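Local structure of flavin reductase domain protein (2QCK) at residues I27-F38 and F55-A66. The protein probably binds FMN and acts as a flavin reductase-like oxidoreductase. Sequence-based numbering, arbitrary orientation.
Sequences ITVNYNGTPYGF and FNMARSSSSWPA. With PO4 (phosphate ion), chain B.
At Tyr31 the first torsion (chi1 -171°) swings the ring away from its own backbone N and onto the start of helix 64-69, while Tyr36, its CG anti to the carbonyl carbon (chi1 -73°), brings a second ring to the methyl of Ala66. Ala66 thus serves both tyrosines: its CA sits over one face of the Tyr31 ring, 3.9 Å from the centroid, and its CB lies over a face of the Tyr36 ring, each a CH-pi contact. Farther out on the Tyr31 face comes the carbonyl O of Pro65. Replacing Tyr31 by an alanine would remove the ring face lying over Ala66 CA and the Pro65 carbonyl O and would probably leave the first turn of the helix less well covered there. Val29 CG1 presses on the same methyl, Ala66 CB, at 3.3 Å, tighter than usual for two carbons. The example illustrates how a hairpin within the antiparallel sheet of a flavin reductase-like domain can use one side for a short helix: strands 22-31 and 34-40 are joined by a type I' turn, and their inward residues receive the helix and the serine-rich turn before it. That turn is held by Ser63 N, which donates to Ser61 OG at 2.9 Å in a capping bond. Ser63 itself packs on the hairpin, its CB 3.5 Å from Phe38 CD1. Farther along the strands, the side chains of Phe38 and Phe55 cross at about a right angle, with Phe55 CE2 at the edge of the Phe38 ring, 3.8 Å from Phe38 CZ. The CE of selenomethionine Met57 lies over one face of the Phe38 ring, and its SE makes an oblique Met-aromatic contact with the same ring. Ile27 CD1 covers one face of Phe55, 4.2 Å from the centroid, and Ile73 of strand 72-77 touches both residues.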
loop_
_atom_site.group_PDB
_atom_site.type_symbol
_atom_site.label_atom_id
_atom_site.label_comp_id
_atom_site.label_asym_id
_atom_site.label_seq_id
_atom_site.Cartn_x
_atom_site.Cartn_y
_atom_site.Cartn_z
ATOM N N ILE A 27 -4.878 5.276 11.303
ATOM C CA ILE A 27 -5.589 4.164 11.968
ATOM C C ILE A 27 -5.813 4.593 13.390
ATOM O O ILE A 27 -4.909 5.135 13.987
ATOM C CB ILE A 27 -4.753 2.868 11.963
ATOM C CG1 ILE A 27 -4.555 2.397 10.535
ATOM C CG2 ILE A 27 -5.420 1.732 12.835
ATOM C CD1 ILE A 27 -5.754 1.685 9.954
ATOM N N THR A 28 -7.008 4.336 13.910
ATOM C CA THR A 28 -7.347 4.701 15.314
ATOM C C THR A 28 -7.866 3.450 16.018
ATOM O O THR A 28 -8.427 2.573 15.380
ATOM C CB THR A 28 -8.379 5.780 15.359
ATOM O OG1 THR A 28 -9.557 5.341 14.602
ATOM C CG2 THR A 28 -7.750 7.088 14.825
ATOM N N VAL A 29 -7.585 3.313 17.316
ATOM C CA VAL A 29 -8.106 2.208 18.080
ATOM C C VAL A 29 -8.312 2.709 19.485
ATOM O O VAL A 29 -7.580 3.582 19.952
ATOM C CB VAL A 29 -7.185 1.006 18.047
ATOM C CG1 VAL A 29 -5.786 1.361 18.510
ATOM C CG2 VAL A 29 -7.782 -0.160 18.846
ATOM N N ASN A 30 -9.350 2.199 20.113
ATOM C CA ASN A 30 -9.672 2.499 21.526
ATOM C C ASN A 30 -9.345 1.280 22.390
ATOM O O ASN A 30 -10.101 0.278 22.438
ATOM C CB ASN A 30 -11.157 2.857 21.595
ATOM C CG ASN A 30 -11.581 3.370 22.957
ATOM O OD1 ASN A 30 -10.869 3.233 23.958
ATOM N ND2 ASN A 30 -12.756 3.969 22.994
ATOM N N TYR A 31 -8.214 1.369 23.071
ATOM C CA TYR A 31 -7.723 0.292 23.890
ATOM C C TYR A 31 -8.225 0.476 25.314
ATOM O O TYR A 31 -7.651 1.223 26.103
ATOM C CB TYR A 31 -6.208 0.296 23.870
ATOM C CG TYR A 31 -5.538 -0.891 24.500
ATOM C CD1 TYR A 31 -6.182 -2.125 24.630
ATOM C CD2 TYR A 31 -4.228 -0.784 24.928
ATOM C CE1 TYR A 31 -5.534 -3.197 25.215
ATOM C CE2 TYR A 31 -3.571 -1.838 25.480
ATOM C CZ TYR A 31 -4.210 -3.046 25.630
ATOM O OH TYR A 31 -3.502 -4.086 26.205
ATOM N N ASN A 32 -9.319 -0.200 25.610
ATOM C CA ASN A 32 -9.880 -0.211 26.932
ATOM C C ASN A 32 -9.989 1.166 27.499
ATOM O O ASN A 32 -9.602 1.408 28.634
ATOM C CB ASN A 32 -9.062 -1.145 27.838
ATOM C CG ASN A 32 -9.676 -2.525 27.917
ATOM O OD1 ASN A 32 -9.137 -3.487 27.351
ATOM N ND2 ASN A 32 -10.851 -2.622 28.564
ATOM N N GLY A 33 -10.504 2.082 26.685
ATOM C CA GLY A 33 -10.793 3.425 27.139
ATOM C C GLY A 33 -9.859 4.527 26.691
ATOM O O GLY A 33 -10.228 5.686 26.775
ATOM N N THR A 34 -8.650 4.194 26.255
ATOM C CA THR A 34 -7.679 5.217 25.876
ATOM C C THR A 34 -7.538 5.153 24.367
ATOM O O THR A 34 -7.365 4.081 23.860
ATOM C CB THR A 34 -6.328 4.947 26.546
ATOM O OG1 THR A 34 -6.451 5.103 27.962
ATOM C CG2 THR A 34 -5.308 5.920 26.077
ATOM N N PRO A 35 -7.661 6.289 23.657
ATOM C CA PRO A 35 -7.493 6.291 22.214
ATOM C C PRO A 35 -6.046 6.202 21.791
ATOM O O PRO A 35 -5.178 6.839 22.373
ATOM C CB PRO A 35 -8.071 7.633 21.777
ATOM C CG PRO A 35 -7.879 8.535 22.944
ATOM C CD PRO A 35 -8.010 7.632 24.164
ATOM N N TYR A 36 -5.803 5.391 20.782
ATOM C CA TYR A 36 -4.506 5.282 20.150
ATOM C C TYR A 36 -4.726 5.459 18.671
ATOM O O TYR A 36 -5.805 5.164 18.174
ATOM C CB TYR A 36 -3.925 3.907 20.370
ATOM C CG TYR A 36 -3.436 3.667 21.754
ATOM C CD1 TYR A 36 -4.312 3.362 22.760
ATOM C CD2 TYR A 36 -2.099 3.740 22.045
ATOM C CE1 TYR A 36 -3.883 3.135 24.035
ATOM C CE2 TYR A 36 -1.651 3.508 23.303
ATOM C CZ TYR A 36 -2.545 3.218 24.300
ATOM O OH TYR A 36 -2.082 2.993 25.578
ATOM N N GLY A 37 -3.695 5.898 17.950
ATOM C CA GLY A 37 -3.809 5.996 16.492
ATOM C C GLY A 37 -2.484 6.327 15.877
ATOM O O GLY A 37 -1.585 6.784 16.555
ATOM N N PHE A 38 -2.347 6.101 14.580
ATOM C CA PHE A 38 -1.057 6.318 13.973
ATOM C C PHE A 38 -1.200 6.501 12.459
ATOM O O PHE A 38 -2.100 5.954 11.843
ATOM C CB PHE A 38 -0.127 5.147 14.341
ATOM C CG PHE A 38 -0.698 3.804 14.019
ATOM C CD1 PHE A 38 -1.588 3.160 14.903
ATOM C CD2 PHE A 38 -0.415 3.197 12.816
ATOM C CE1 PHE A 38 -2.148 1.924 14.601
ATOM C CE2 PHE A 38 -0.985 1.974 12.497
ATOM C CZ PHE A 38 -1.839 1.329 13.426
ATOM N N PHE A 55 -3.051 -3.517 6.439
ATOM C CA PHE A 55 -1.895 -2.658 6.618
ATOM C C PHE A 55 -0.818 -3.414 7.402
ATOM O O PHE A 55 -1.077 -4.487 7.985
ATOM C CB PHE A 55 -2.302 -1.345 7.326
ATOM C CG PHE A 55 -2.832 -1.537 8.712
ATOM C CD1 PHE A 55 -4.153 -1.897 8.920
ATOM C CD2 PHE A 55 -1.998 -1.388 9.844
ATOM C CE1 PHE A 55 -4.642 -2.052 10.211
ATOM C CE2 PHE A 55 -2.495 -1.590 11.108
ATOM C CZ PHE A 55 -3.807 -1.929 11.291
ATOM N N ASN A 56 0.381 -2.854 7.407
ATOM C CA ASN A 56 1.491 -3.391 8.152
ATOM C C ASN A 56 1.891 -2.427 9.268
ATOM O O ASN A 56 1.747 -1.193 9.137
ATOM C CB ASN A 56 2.684 -3.658 7.231
ATOM C CG ASN A 56 2.356 -4.611 6.078
ATOM O OD1 ASN A 56 1.472 -5.458 6.192
ATOM N ND2 ASN A 56 3.053 -4.454 4.941
HETATM N N MSE A 57 2.386 -2.982 10.373
HETATM C CA MSE A 57 2.938 -2.141 11.419
HETATM C C MSE A 57 3.981 -2.863 12.208
HETATM O O MSE A 57 4.075 -4.082 12.150
HETATM C CB MSE A 57 1.818 -1.710 12.352
HETATM C CG MSE A 57 1.245 -2.815 13.182
HETATM SE SE MSE A 57 -0.206 -2.148 14.295
HETATM C CE MSE A 57 0.656 -0.859 15.463
ATOM N N ALA A 58 4.717 -2.071 12.996
ATOM C CA ALA A 58 5.827 -2.525 13.780
ATOM C C ALA A 58 5.248 -2.955 15.130
ATOM O O ALA A 58 4.426 -2.234 15.727
ATOM C CB ALA A 58 6.815 -1.371 13.999
ATOM N N ARG A 59 5.743 -4.073 15.651
ATOM C CA ARG A 59 5.313 -4.539 16.983
ATOM C C ARG A 59 5.875 -3.673 18.070
ATOM O O ARG A 59 5.421 -3.740 19.218
ATOM C CB ARG A 59 5.674 -6.006 17.215
ATOM C CG ARG A 59 4.890 -6.952 16.323
ATOM C CD ARG A 59 5.193 -8.440 16.628
ATOM N NE ARG A 59 4.983 -8.736 18.048
ATOM C CZ ARG A 59 5.938 -9.017 18.921
ATOM N NH1 ARG A 59 7.213 -9.100 18.537
ATOM N NH2 ARG A 59 5.615 -9.235 20.201
ATOM N N SER A 60 6.793 -2.784 17.704
ATOM C CA SER A 60 7.316 -1.785 18.650
ATOM C C SER A 60 6.565 -0.471 18.565
ATOM O O SER A 60 6.869 0.418 19.288
ATOM C CB SER A 60 8.788 -1.520 18.376
ATOM O OG SER A 60 8.966 -1.134 17.019
ATOM N N SER A 61 5.581 -0.330 17.680
ATOM C CA SER A 61 4.747 0.853 17.701
ATOM C C SER A 61 4.124 1.017 19.069
ATOM O O SER A 61 3.750 0.051 19.701
ATOM C CB SER A 61 3.597 0.732 16.701
ATOM O OG SER A 61 2.664 1.745 16.933
ATOM N N SER A 62 3.971 2.250 19.509
ATOM C CA SER A 62 3.256 2.548 20.762
ATOM C C SER A 62 1.798 2.081 20.669
ATOM O O SER A 62 1.106 1.951 21.662
ATOM C CB SER A 62 3.326 4.065 21.042
ATOM O OG SER A 62 2.742 4.789 19.978
ATOM N N SER A 63 1.321 1.822 19.471
ATOM C CA SER A 63 -0.042 1.373 19.298
ATOM C C SER A 63 -0.164 -0.142 19.100
ATOM O O SER A 63 -1.274 -0.633 18.858
ATOM C CB SER A 63 -0.642 2.059 18.071
ATOM O OG SER A 63 -0.618 3.463 18.232
ATOM N N TRP A 64 0.928 -0.896 19.160
ATOM C CA TRP A 64 0.825 -2.352 18.880
ATOM C C TRP A 64 -0.058 -3.096 19.923
ATOM O O TRP A 64 -0.936 -3.888 19.549
ATOM C CB TRP A 64 2.214 -3.003 18.731
ATOM C CG TRP A 64 2.115 -4.485 18.723
ATOM C CD1 TRP A 64 2.466 -5.345 19.730
ATOM C CD2 TRP A 64 1.499 -5.281 17.709
ATOM N NE1 TRP A 64 2.161 -6.644 19.371
ATOM C CE2 TRP A 64 1.563 -6.635 18.137
ATOM C CE3 TRP A 64 0.951 -4.994 16.458
ATOM C CZ2 TRP A 64 1.084 -7.671 17.379
ATOM C CZ3 TRP A 64 0.452 -6.041 15.715
ATOM C CH2 TRP A 64 0.527 -7.362 16.177
ATOM N N PRO A 65 0.146 -2.838 21.214
ATOM C CA PRO A 65 -0.670 -3.501 22.176
ATOM C C PRO A 65 -2.145 -3.210 21.987
ATOM O O PRO A 65 -2.944 -4.101 22.208
ATOM C CB PRO A 65 -0.150 -2.962 23.512
ATOM C CG PRO A 65 1.263 -2.648 23.226
ATOM C CD PRO A 65 1.164 -2.008 21.876
ATOM N N ALA A 66 -2.503 -1.989 21.581
ATOM C CA ALA A 66 -3.919 -1.635 21.323
ATOM C C ALA A 66 -4.446 -2.500 20.191
ATOM O O ALA A 66 -5.522 -3.111 20.295
ATOM C CB ALA A 66 -4.080 -0.156 20.958
HETATM P P PO4 B . 1.399 -9.692 21.374
HETATM O O1 PO4 B . -0.016 -10.218 21.385
HETATM O O2 PO4 B . 2.108 -10.109 20.097
HETATM O O3 PO4 B . 1.251 -8.200 21.488
HETATM O O4 PO4 B . 2.211 -10.179 22.559
#